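Local structure of putative diflavin flavoprotein A 3 (Synechocystis sp., 6H0C) at residues G370-I374 / A391-F395; R195-F199 / Y244-E250; K282-A286 / A396-K400. The protein probably passes electrons from NADH to oxygen, reducing it to water, and is represented here by its flavodiiron core, a metallo-hydrolase-like part joined to a flavodoxin-like domain. All blocks are in the same frame, centred on the assembly; numbering follows the deposited sequence.

Contacts 1 and 3 share helix 382-404 of the flavodoxin-like domain, their centres about 11 Å apart, whereas contact 2 lies among the helices that precede that domain, its centre about 24 Å from that of contact 1 and about 17 Å from that of contact 3. Along the chain contact 2 closes first; contact 3 then spans most of the flavodoxin-like fold, and contact 1 falls within that span. The last helix is thus fixed at two places, on edge strand 368-377 and on the turn before strand 286-291, the opposite edge of the five-stranded parallel sheet. Contact 2 pairs helix 189-202 of the metallo-hydrolase-like part with helix 237-253, shortly before the flavodoxin-like sheet begins.

Contact 1: residues G370-I374 / A391-F395; sequences GFDTI and AGTDF
Phe371 and Gly370 of edge strand 368-377 meet Ala391 and Phe395 of helix 382-404, where the last helix of a flavodoxin-like alpha/beta sandwich covers its parallel sheet. No hydrogen bond crosses between the two segments; the contact is made of apolar surfaces. The methyl of Ala391 sits over one face of the Phe371 ring, its CB 4.3 Å from the ring centroid in a CH-pi contact. Beside that ring the same methyl also meets the end of Ile374, with CD1 of Ile374 3.8 Å from CB of Ala391. Phe371 and Phe395 meet at a slant, their planes 57° apart and their centroids separated by 5.6 Å. What brings the first ring to the helix is its chi1 of 52°, which holds CG between the backbone N and the carbonyl carbon. Having no side chain, Gly370 lets the second ring lie against its backbone, CA of Gly370 3.6 Å from CD2 of Phe395. Further out, backbone hydrogen bonds of Gly370 with Cys342 and of Ile374 with Val344 hold the edge strand to strand 341-348, while both phenylalanines also rest on Ile311 of strand 309-313. Within the helix, the carbonyl O of Ala391 accepts the backbone N-H of Phe395 at 2.8 Å, and CD1 of Phe371 lies 3.4 Å from that same oxygen.

Contact 2: residues R195-F199 / Y244-E250; sequences RRYYF and YQQWLSE
Phe199 of helix 189-202 sets its ring against Tyr244, Trp247 and Leu248 of helix 237-253, and the three aromatic residues form a cluster. The helix segments run in roughly the same direction, at 40°, with axes 11.5 Å apart, a spacing that large rings fill. One edge of Phe199 points at the face of Tyr244 in a T-shaped pair, with CD2 above the centre of the tyrosine ring and centroids 5.1 Å apart. Trp247 in turn directs an edge of its indole toward the face of Phe199, and its CB covers the same ring at 3.9 Å from the centroid. In the plane of the phenylalanine, CD2 of Leu248 meets CZ of Phe199 at 3.6 Å. Deeper in, one water bridges the helices: it accepts from OH of Tyr244 at 2.6 Å and donates to the carbonyl O of Arg195.

The more open side belongs to Arg196. With its chain bent at chi2 (72°), CD rests over the six-membered ring of Trp247, 3.5 Å from the centroid, and the guanidinium lies nearly flat over the five-membered ring as a cation-pi stack. Its salt bridge to Glu250 is long, NH2 of Arg196 to OE2 of Glu250 3.5 Å, with the two flat groups steeply inclined; the stronger partner is Asp200, which takes a salt bridge from NE of Arg196.

Helix 207-217 packs beside this cluster, receiving Tyr244 and Leu248 on Leu214, while Tyr244 also stacks with Phe174, just beyond strand 167-171 of the metallo-hydrolase-like part.

Contact 3: residues K282-A286 / A396-K400; sequences KAGVA and AQALK
The turn that leads from helix 268-281 into edge strand 286-291 belongs to a beta-alpha-beta crossover of the flavodoxin-like fold, and Ala283 and Val285 of this turn pack against Ala396, Leu399 and Lys400 of helix 382-404. At the centre two methyl groups press together: CB of Ala283 and CB of Ala396 are 3.4 Å apart, tighter than usual for two carbons. Both residues are alanines, and the backbones come close here. Val285 adds the next layer by dividing its branches between neighbours on the helix. Its CG2 lies 3.9 Å from CB of Ala396 and also approaches CG of Lys400, while CG1 reaches more loosely toward CD1 of Leu399 at 4.4 Å.

The polar part of the contact is a single hydrogen bond across the segments. Lys400 reaches across to the turn and donates from NZ to the carbonyl O of Ala283 at 2.9 Å. The nitrogen approaches in the carbonyl plane, with a C=O...N angle of 146°. A bend at chi3 (-62°) in an otherwise extended chain steers NZ to that oxygen, with CG of Lys400 beside CG2 of Val285. NZ also makes a weak hydrogen bond to OE1 of Gln397, one turn earlier, which gives it a second acceptor on its own helix. Gly284 follows Ala283 with a positive phi of 81°, allowing the chain to swing round toward the strand.

Ala286 then hydrogen-bonds through its backbone to Leu256, just before the adjoining strand 257-262, and to Val258 within it; Val285 and Leu399 both rest on Val258, and Leu399 extends further to Leu341 of strand 341-348.

Contact 1: residues G370-I374 / A391-F395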
ATOM      1  N   GLY A 370      -3.070   8.392 -24.894  1.00 37.62           N
ATOM      2  CA  GLY A 370      -2.362   7.126 -25.035  1.00 38.62           C
ATOM      3  C   GLY A 370      -3.249   5.895 -24.953  1.00 39.61           C
ATOM      4  O   GLY A 370      -2.839   4.799 -25.322  1.00 37.93           O
ATOM      5  N   PHE A 371      -4.456   6.076 -24.434  1.00 38.70           N
ATOM      6  CA  PHE A 371      -5.507   5.075 -24.548  1.00 36.52           C
ATOM      7  C   PHE A 371      -6.831   5.803 -24.482  1.00 35.64           C
ATOM      8  O   PHE A 371      -6.885   6.966 -24.073  1.00 34.76           O
ATOM      9  CB  PHE A 371      -5.411   3.988 -23.458  1.00 34.73           C
ATOM     10  CG  PHE A 371      -5.316   4.519 -22.042  1.00 33.63           C
ATOM     11  CD1 PHE A 371      -4.184   4.285 -21.281  1.00 29.72           C
ATOM     12  CD2 PHE A 371      -6.370   5.221 -21.465  1.00 34.02           C
ATOM     13  CE1 PHE A 371      -4.098   4.755 -19.978  1.00 32.43           C
ATOM     14  CE2 PHE A 371      -6.287   5.697 -20.166  1.00 28.97           C
ATOM     15  CZ  PHE A 371      -5.149   5.462 -19.421  1.00 28.83           C
ATOM     16  N   ASP A 372      -7.897   5.136 -24.901  1.00 34.92           N
ATOM     17  CA  ASP A 372      -9.220   5.733 -24.814  1.00 40.30           C
ATOM     18  C   ASP A 372      -9.600   5.909 -23.344  1.00 35.39           C
ATOM     19  O   ASP A 372      -9.384   5.009 -22.533  1.00 34.22           O
ATOM     20  CB  ASP A 372     -10.249   4.872 -25.547  1.00 46.03           C
ATOM     21  CG  ASP A 372      -9.993   4.808 -27.042  1.00 54.60           C
ATOM     22  OD1 ASP A 372      -9.597   5.844 -27.616  1.00 56.77           O
ATOM     23  OD2 ASP A 372     -10.182   3.724 -27.642  1.00 62.87           O
ATOM     24  N   THR A 373     -10.156   7.072 -23.013  1.00 32.19           N
ATOM     25  CA  THR A 373     -10.556   7.389 -21.647  1.00 31.48           C
ATOM     26  C   THR A 373     -11.367   6.260 -21.016  1.00 33.17           C
ATOM     27  O   THR A 373     -12.289   5.725 -21.625  1.00 35.76           O
ATOM     28  CB  THR A 373     -11.363   8.695 -21.599  1.00 35.39           C
ATOM     29  OG1 THR A 373     -10.519   9.782 -22.003  1.00 36.69           O
ATOM     30  CG2 THR A 373     -11.876   8.957 -20.189  1.00 36.99           C
ATOM     31  N   ILE A 374     -10.994   5.891 -19.797  1.00 29.48           N
ATOM     32  CA  ILE A 374     -11.604   4.762 -19.114  1.00 28.50           C
ATOM     33  C   ILE A 374     -12.660   5.202 -18.111  1.00 32.34           C
ATOM     34  O   ILE A 374     -12.374   5.960 -17.184  1.00 32.10           O
ATOM     35  CB  ILE A 374     -10.539   3.933 -18.377  1.00 31.82           C
ATOM     36  CG1 ILE A 374      -9.656   3.199 -19.384  1.00 31.17           C
ATOM     37  CG2 ILE A 374     -11.187   2.953 -17.422  1.00 30.57           C
ATOM     38  CD1 ILE A 374      -8.409   2.614 -18.755  1.00 33.82           C
ATOM     39  N   ALA A 391      -4.779  -1.463 -21.077  1.00 34.62           N
ATOM     40  CA  ALA A 391      -4.663  -0.045 -21.417  1.00 36.03           C
ATOM     41  C   ALA A 391      -3.286   0.505 -21.028  1.00 33.89           C
ATOM     42  O   ALA A 391      -2.669   1.257 -21.790  1.00 32.61           O
ATOM     43  CB  ALA A 391      -5.767   0.759 -20.739  1.00 33.82           C
ATOM     44  N   GLY A 392      -2.813   0.123 -19.843  1.00 30.35           N
ATOM     45  CA  GLY A 392      -1.479   0.489 -19.399  1.00 29.17           C
ATOM     46  C   GLY A 392      -0.424  -0.026 -20.362  1.00 31.46           C
ATOM     47  O   GLY A 392       0.505   0.695 -20.733  1.00 32.80           O
ATOM     48  N   THR A 393      -0.569  -1.280 -20.777  1.00 26.50           N
ATOM     49  CA  THR A 393       0.346  -1.850 -21.752  1.00 27.16           C
ATOM     50  C   THR A 393       0.303  -1.060 -23.054  1.00 33.89           C
ATOM     51  O   THR A 393       1.349  -0.717 -23.592  1.00 39.89           O
ATOM     52  CB  THR A 393       0.030  -3.323 -22.033  1.00 30.17           C
ATOM     53  OG1 THR A 393       0.313  -4.093 -20.859  1.00 34.93           O
ATOM     54  CG2 THR A 393       0.880  -3.844 -23.190  1.00 29.21           C
ATOM     55  N   ASP A 394      -0.896  -0.760 -23.550  1.00 33.01           N
ATOM     56  CA  ASP A 394      -1.049   0.055 -24.762  1.00 33.19           C
ATOM     57  C   ASP A 394      -0.350   1.413 -24.637  1.00 31.87           C
ATOM     58  O   ASP A 394       0.317   1.866 -25.568  1.00 32.92           O
ATOM     59  CB  ASP A 394      -2.530   0.278 -25.085  1.00 38.79           C
ATOM     60  CG  ASP A 394      -3.208  -0.964 -25.629  1.00 45.23           C
ATOM     61  OD1 ASP A 394      -2.496  -1.903 -26.048  1.00 45.00           O
ATOM     62  OD2 ASP A 394      -4.458  -0.996 -25.646  1.00 50.48           O
ATOM     63  N   PHE A 395      -0.521   2.054 -23.484  1.00 28.15           N
ATOM     64  CA  PHE A 395       0.115   3.334 -23.191  1.00 27.86           C
ATOM     65  C   PHE A 395       1.632   3.179 -23.290  1.00 30.93           C
ATOM     66  O   PHE A 395       2.311   3.992 -23.923  1.00 32.25           O
ATOM     67  CB  PHE A 395      -0.303   3.825 -21.791  1.00 26.95           C
ATOM     68  CG  PHE A 395      -0.080   5.304 -21.547  1.00 31.91           C
ATOM     69  CD1 PHE A 395       1.144   5.776 -21.089  1.00 31.90           C
ATOM     70  CD2 PHE A 395      -1.105   6.217 -21.743  1.00 32.14           C
ATOM     71  CE1 PHE A 395       1.339   7.130 -20.846  1.00 31.12           C
ATOM     72  CE2 PHE A 395      -0.914   7.570 -21.496  1.00 27.57           C
ATOM     73  CZ  PHE A 395       0.308   8.024 -21.049  1.00 25.21           C
TER

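Contact 2: residues R195-F199 / Y244-E250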
ATOM      1  N   ARG A 195       6.677 -13.323  -4.557  1.00 27.74           N
ATOM      2  CA  ARG A 195       7.400 -12.178  -4.020  1.00 27.70           C
ATOM      3  C   ARG A 195       7.706 -11.137  -5.103  1.00 28.15           C
ATOM      4  O   ARG A 195       7.605  -9.931  -4.856  1.00 28.25           O
ATOM      5  CB  ARG A 195       8.681 -12.648  -3.327  1.00 25.20           C
ATOM      6  CG  ARG A 195       8.409 -13.229  -1.942  1.00 22.60           C
ATOM      7  CD  ARG A 195       9.605 -13.966  -1.397  1.00 21.51           C
ATOM      8  NE  ARG A 195       9.464 -14.165   0.039  1.00 24.47           N
ATOM      9  CZ  ARG A 195      10.217 -14.986   0.764  1.00 25.59           C
ATOM     10  NH1 ARG A 195      11.174 -15.707   0.178  1.00 27.39           N
ATOM     11  NH2 ARG A 195      10.010 -15.092   2.073  1.00 23.67           N
ATOM     12  N   ARG A 196       8.055 -11.597  -6.301  1.00 24.98           N
ATOM     13  CA  ARG A 196       8.294 -10.692  -7.423  1.00 25.61           C
ATOM     14  C   ARG A 196       6.994 -10.011  -7.869  1.00 24.90           C
ATOM     15  O   ARG A 196       6.976  -8.814  -8.142  1.00 26.12           O
ATOM     16  CB  ARG A 196       8.933 -11.443  -8.600  1.00 32.20           C
ATOM     17  CG  ARG A 196       9.155 -10.601  -9.859  1.00 36.00           C
ATOM     18  CD  ARG A 196      10.286  -9.620  -9.664  1.00 50.65           C
ATOM     19  NE  ARG A 196      10.123  -8.413 -10.470  1.00 66.29           N
ATOM     20  CZ  ARG A 196      10.860  -8.112 -11.533  1.00 69.62           C
ATOM     21  NH1 ARG A 196      11.825  -8.933 -11.927  1.00 72.46           N
ATOM     22  NH2 ARG A 196      10.634  -6.986 -12.199  1.00 69.11           N
ATOM     23  N   TYR A 197       5.913 -10.778  -7.948  1.00 22.02           N
ATOM     24  CA  TYR A 197       4.632 -10.239  -8.378  1.00 21.67           C
ATOM     25  C   TYR A 197       4.154  -9.192  -7.373  1.00 23.59           C
ATOM     26  O   TYR A 197       3.616  -8.142  -7.740  1.00 25.95           O
ATOM     27  CB  TYR A 197       3.603 -11.363  -8.525  1.00 25.17           C
ATOM     28  CG  TYR A 197       2.291 -10.906  -9.110  1.00 29.41           C
ATOM     29  CD1 TYR A 197       2.200 -10.538 -10.449  1.00 34.75           C
ATOM     30  CD2 TYR A 197       1.143 -10.822  -8.326  1.00 27.50           C
ATOM     31  CE1 TYR A 197       0.996 -10.107 -10.993  1.00 35.10           C
ATOM     32  CE2 TYR A 197      -0.057 -10.396  -8.860  1.00 28.55           C
ATOM     33  CZ  TYR A 197      -0.128 -10.041 -10.193  1.00 30.62           C
ATOM     34  OH  TYR A 197      -1.323  -9.617 -10.732  1.00 32.30           O
ATOM     35  N   TYR A 198       4.372  -9.492  -6.098  1.00 24.32           N
ATOM     36  CA  TYR A 198       4.047  -8.578  -5.017  1.00 23.39           C
ATOM     37  C   TYR A 198       4.825  -7.274  -5.196  1.00 25.82           C
ATOM     38  O   TYR A 198       4.242  -6.184  -5.175  1.00 27.72           O
ATOM     39  CB  TYR A 198       4.356  -9.228  -3.665  1.00 20.77           C
ATOM     40  CG  TYR A 198       3.939  -8.421  -2.449  1.00 24.40           C
ATOM     41  CD1 TYR A 198       4.767  -7.424  -1.928  1.00 22.07           C
ATOM     42  CD2 TYR A 198       2.726  -8.667  -1.807  1.00 26.61           C
ATOM     43  CE1 TYR A 198       4.397  -6.694  -0.810  1.00 22.01           C
ATOM     44  CE2 TYR A 198       2.344  -7.943  -0.680  1.00 23.96           C
ATOM     45  CZ  TYR A 198       3.185  -6.963  -0.181  1.00 25.69           C
ATOM     46  OH  TYR A 198       2.806  -6.244   0.936  1.00 21.95           O
ATOM     47  N   PHE A 199       6.135  -7.378  -5.386  1.00 22.39           N
ATOM     48  CA  PHE A 199       6.940  -6.183  -5.630  1.00 24.70           C
ATOM     49  C   PHE A 199       6.427  -5.381  -6.827  1.00 23.73           C
ATOM     50  O   PHE A 199       6.234  -4.171  -6.740  1.00 23.07           O
ATOM     51  CB  PHE A 199       8.406  -6.544  -5.857  1.00 25.26           C
ATOM     52  CG  PHE A 199       9.273  -5.354  -6.171  1.00 25.68           C
ATOM     53  CD1 PHE A 199       9.388  -4.886  -7.472  1.00 28.09           C
ATOM     54  CD2 PHE A 199       9.951  -4.690  -5.161  1.00 24.79           C
ATOM     55  CE1 PHE A 199      10.178  -3.784  -7.765  1.00 29.03           C
ATOM     56  CE2 PHE A 199      10.750  -3.589  -5.448  1.00 28.45           C
ATOM     57  CZ  PHE A 199      10.863  -3.135  -6.751  1.00 28.65           C
ATOM     58  N   TYR A 244      15.167  -7.118  -4.002  1.00 26.64           N
ATOM     59  CA  TYR A 244      14.505  -5.814  -3.959  1.00 26.86           C
ATOM     60  C   TYR A 244      15.434  -4.710  -4.476  1.00 30.49           C
ATOM     61  O   TYR A 244      15.024  -3.852  -5.265  1.00 30.59           O
ATOM     62  CB  TYR A 244      14.053  -5.483  -2.537  1.00 25.35           C
ATOM     63  CG  TYR A 244      12.619  -5.828  -2.212  1.00 25.82           C
ATOM     64  CD1 TYR A 244      12.065  -7.050  -2.588  1.00 26.05           C
ATOM     65  CD2 TYR A 244      11.824  -4.937  -1.487  1.00 22.39           C
ATOM     66  CE1 TYR A 244      10.753  -7.368  -2.266  1.00 24.61           C
ATOM     67  CE2 TYR A 244      10.519  -5.238  -1.164  1.00 20.52           C
ATOM     68  CZ  TYR A 244       9.984  -6.450  -1.554  1.00 24.53           C
ATOM     69  OH  TYR A 244       8.670  -6.742  -1.220  1.00 23.89           O
ATOM     70  N   GLN A 245      16.687  -4.734  -4.030  1.00 28.24           N
ATOM     71  CA  GLN A 245      17.654  -3.732  -4.464  1.00 29.45           C
ATOM     72  C   GLN A 245      17.839  -3.774  -5.975  1.00 33.95           C
ATOM     73  O   GLN A 245      17.868  -2.732  -6.632  1.00 32.14           O
ATOM     74  CB  GLN A 245      19.003  -3.927  -3.764  1.00 32.61           C
ATOM     75  CG  GLN A 245      19.033  -3.435  -2.327  1.00 42.48           C
ATOM     76  CD  GLN A 245      18.446  -2.027  -2.166  1.00 63.20           C
ATOM     77  OE1 GLN A 245      18.337  -1.261  -3.129  1.00 67.61           O
ATOM     78  NE2 GLN A 245      18.064  -1.686  -0.938  1.00 68.95           N
ATOM     79  N   GLN A 246      17.954  -4.981  -6.523  1.00 35.84           N
ATOM     80  CA  GLN A 246      18.129  -5.154  -7.961  1.00 35.87           C
ATOM     81  C   GLN A 246      16.883  -4.702  -8.731  1.00 36.69           C
ATOM     82  O   GLN A 246      16.981  -3.967  -9.725  1.00 33.91           O
ATOM     83  CB  GLN A 246      18.452  -6.607  -8.283  1.00 34.88           C
ATOM     84  CG  GLN A 246      18.602  -6.880  -9.758  1.00 50.86           C
ATOM     85  CD  GLN A 246      18.491  -8.356 -10.076  1.00 63.57           C
ATOM     86  OE1 GLN A 246      18.718  -9.208  -9.213  1.00 68.51           O
ATOM     87  NE2 GLN A 246      18.122  -8.670 -11.313  1.00 64.92           N
ATOM     88  N   TRP A 247      15.713  -5.131  -8.263  1.00 29.55           N
ATOM     89  CA  TRP A 247      14.457  -4.738  -8.898  1.00 30.54           C
ATOM     90  C   TRP A 247      14.238  -3.223  -8.853  1.00 28.97           C
ATOM     91  O   TRP A 247      13.811  -2.623  -9.837  1.00 29.69           O
ATOM     92  CB  TRP A 247      13.278  -5.458  -8.239  1.00 30.10           C
ATOM     93  CG  TRP A 247      13.386  -6.928  -8.330  1.00 26.50           C
ATOM     94  CD1 TRP A 247      14.137  -7.635  -9.216  1.00 27.49           C
ATOM     95  CD2 TRP A 247      12.737  -7.887  -7.493  1.00 28.02           C
ATOM     96  NE1 TRP A 247      13.991  -8.980  -8.990  1.00 29.90           N
ATOM     97  CE2 TRP A 247      13.135  -9.162  -7.933  1.00 30.43           C
ATOM     98  CE3 TRP A 247      11.850  -7.791  -6.410  1.00 30.92           C
ATOM     99  CZ2 TRP A 247      12.679 -10.336  -7.338  1.00 30.01           C
ATOM    100  CZ3 TRP A 247      11.395  -8.961  -5.813  1.00 27.17           C
ATOM    101  CH2 TRP A 247      11.812 -10.214  -6.278  1.00 26.93           C
ATOM    102  N   LEU A 248      14.520  -2.611  -7.707  1.00 26.91           N
ATOM    103  CA  LEU A 248      14.425  -1.163  -7.579  1.00 25.04           C
ATOM    104  C   LEU A 248      15.375  -0.472  -8.560  1.00 34.68           C
ATOM    105  O   LEU A 248      15.023   0.516  -9.217  1.00 31.54           O
ATOM    106  CB  LEU A 248      14.736  -0.739  -6.149  1.00 24.89           C
ATOM    107  CG  LEU A 248      13.681  -1.121  -5.115  1.00 27.35           C
ATOM    108  CD1 LEU A 248      14.239  -1.041  -3.691  1.00 24.80           C
ATOM    109  CD2 LEU A 248      12.472  -0.217  -5.273  1.00 27.75           C
ATOM    110  N   SER A 249      16.583  -1.009  -8.660  1.00 36.20           N
ATOM    111  CA  SER A 249      17.564  -0.482  -9.586  1.00 39.29           C
ATOM    112  C   SER A 249      17.053  -0.550 -11.011  1.00 36.04           C
ATOM    113  O   SER A 249      17.213   0.403 -11.766  1.00 34.19           O
ATOM    114  CB  SER A 249      18.882  -1.241  -9.465  1.00 46.50           C
ATOM    115  OG  SER A 249      19.436  -1.073  -8.171  1.00 55.67           O
ATOM    116  N   GLU A 250      16.432  -1.663 -11.393  1.00 32.05           N
ATOM    117  CA  GLU A 250      16.029  -1.770 -12.790  1.00 34.51           C
ATOM    118  C   GLU A 250      14.831  -0.887 -13.097  1.00 36.18           C
ATOM    119  O   GLU A 250      14.714  -0.388 -14.211  1.00 35.95           O
ATOM    120  CB  GLU A 250      15.747  -3.213 -13.197  1.00 39.93           C
ATOM    121  CG  GLU A 250      15.006  -4.071 -12.224  1.00 57.68           C
ATOM    122  CD  GLU A 250      15.016  -5.531 -12.665  1.00 64.38           C
ATOM    123  OE1 GLU A 250      16.121  -6.124 -12.734  1.00 55.85           O
ATOM    124  OE2 GLU A 250      13.924  -6.066 -12.966  1.00 66.54           O
TER
HETATM  125  O   HOH W   1       7.881  -9.075  -2.170  1.00 24.64           O

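Contact 3: residues K282-A286 / A396-K400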
ATOM      1  N   LYS A 282       4.961  -3.699 -16.508  1.00 30.54           N
ATOM      2  CA  LYS A 282       5.281  -5.004 -17.063  1.00 34.79           C
ATOM      3  C   LYS A 282       5.752  -4.838 -18.507  1.00 34.93           C
ATOM      4  O   LYS A 282       6.394  -5.721 -19.065  1.00 36.42           O
ATOM      5  CB  LYS A 282       4.093  -5.966 -16.972  1.00 33.94           C
ATOM      6  CG  LYS A 282       3.038  -5.813 -18.049  1.00 44.47           C
ATOM      7  CD  LYS A 282       1.987  -6.899 -17.881  1.00 54.47           C
ATOM      8  CE  LYS A 282       0.911  -6.827 -18.946  1.00 61.18           C
ATOM      9  NZ  LYS A 282      -0.203  -7.771 -18.645  1.00 62.24           N
ATOM     10  N   ALA A 283       5.450  -3.689 -19.102  1.00 30.03           N
ATOM     11  CA  ALA A 283       5.832  -3.438 -20.481  1.00 29.71           C
ATOM     12  C   ALA A 283       7.183  -2.733 -20.528  1.00 31.90           C
ATOM     13  O   ALA A 283       7.588  -2.222 -21.565  1.00 33.80           O
ATOM     14  CB  ALA A 283       4.754  -2.610 -21.200  1.00 28.75           C
ATOM     15  N   GLY A 284       7.876  -2.695 -19.394  1.00 29.89           N
ATOM     16  CA  GLY A 284       9.226  -2.151 -19.360  1.00 31.74           C
ATOM     17  C   GLY A 284       9.313  -0.636 -19.290  1.00 31.93           C
ATOM     18  O   GLY A 284      10.350  -0.049 -19.595  1.00 29.70           O
ATOM     19  N   VAL A 285       8.222   0.003 -18.883  1.00 33.29           N
ATOM     20  CA  VAL A 285       8.211   1.448 -18.668  1.00 32.52           C
ATOM     21  C   VAL A 285       7.987   1.713 -17.177  1.00 30.11           C
ATOM     22  O   VAL A 285       7.139   1.068 -16.552  1.00 27.34           O
ATOM     23  CB  VAL A 285       7.122   2.136 -19.526  1.00 26.76           C
ATOM     24  CG1 VAL A 285       6.958   3.607 -19.148  1.00 23.15           C
ATOM     25  CG2 VAL A 285       7.459   1.988 -21.007  1.00 27.31           C
ATOM     26  N   ALA A 286       8.765   2.636 -16.612  1.00 24.46           N
ATOM     27  CA  ALA A 286       8.675   2.970 -15.189  1.00 24.26           C
ATOM     28  C   ALA A 286       7.415   3.777 -14.880  1.00 28.73           C
ATOM     29  O   ALA A 286       6.920   4.525 -15.731  1.00 27.61           O
ATOM     30  CB  ALA A 286       9.918   3.750 -14.743  1.00 24.78           C
ATOM     31  N   ALA A 396       2.155   2.119 -22.681  1.00 30.69           N
ATOM     32  CA  ALA A 396       3.595   1.856 -22.686  1.00 32.04           C
ATOM     33  C   ALA A 396       4.156   1.667 -24.098  1.00 33.07           C
ATOM     34  O   ALA A 396       5.177   2.263 -24.455  1.00 37.57           O
ATOM     35  CB  ALA A 396       3.905   0.641 -21.842  1.00 31.99           C
ATOM     36  N   GLN A 397       3.493   0.824 -24.886  1.00 32.07           N
ATOM     37  CA  GLN A 397       3.862   0.597 -26.286  1.00 31.91           C
ATOM     38  C   GLN A 397       3.866   1.895 -27.092  1.00 40.46           C
ATOM     39  O   GLN A 397       4.767   2.132 -27.901  1.00 39.86           O
ATOM     40  CB  GLN A 397       2.897  -0.393 -26.947  1.00 35.34           C
ATOM     41  CG  GLN A 397       2.648  -1.680 -26.174  1.00 51.35           C
ATOM     42  CD  GLN A 397       3.809  -2.648 -26.238  1.00 62.37           C
ATOM     43  OE1 GLN A 397       4.967  -2.263 -26.065  1.00 68.34           O
ATOM     44  NE2 GLN A 397       3.505  -3.921 -26.492  1.00 64.97           N
ATOM     45  N   ALA A 398       2.842   2.722 -26.886  1.00 37.01           N
ATOM     46  CA  ALA A 398       2.744   4.000 -27.579  1.00 34.64           C
ATOM     47  C   ALA A 398       3.949   4.867 -27.248  1.00 35.05           C
ATOM     48  O   ALA A 398       4.543   5.473 -28.138  1.00 37.57           O
ATOM     49  CB  ALA A 398       1.460   4.711 -27.215  1.00 34.52           C
ATOM     50  N   LEU A 399       4.320   4.909 -25.969  1.00 33.15           N
ATOM     51  CA  LEU A 399       5.493   5.674 -25.543  1.00 36.91           C
ATOM     52  C   LEU A 399       6.781   5.138 -26.170  1.00 41.77           C
ATOM     53  O   LEU A 399       7.629   5.914 -26.617  1.00 40.52           O
ATOM     54  CB  LEU A 399       5.621   5.674 -24.012  1.00 33.42           C
ATOM     55  CG  LEU A 399       4.690   6.611 -23.239  1.00 35.10           C
ATOM     56  CD1 LEU A 399       4.936   6.498 -21.748  1.00 36.65           C
ATOM     57  CD2 LEU A 399       4.866   8.052 -23.697  1.00 35.20           C
ATOM     58  N   LYS A 400       6.935   3.817 -26.196  1.00 38.02           N
ATOM     59  CA  LYS A 400       8.165   3.228 -26.715  1.00 40.41           C
ATOM     60  C   LYS A 400       8.275   3.448 -28.219  1.00 45.08           C
ATOM     61  O   LYS A 400       9.359   3.714 -28.734  1.00 46.39           O
ATOM     62  CB  LYS A 400       8.246   1.737 -26.374  1.00 35.46           C
ATOM     63  CG  LYS A 400       8.546   1.469 -24.897  1.00 37.04           C
ATOM     64  CD  LYS A 400       8.659  -0.025 -24.578  1.00 41.80           C
ATOM     65  CE  LYS A 400       7.355  -0.762 -24.864  1.00 45.65           C
ATOM     66  NZ  LYS A 400       7.409  -2.210 -24.485  1.00 45.68           N
TER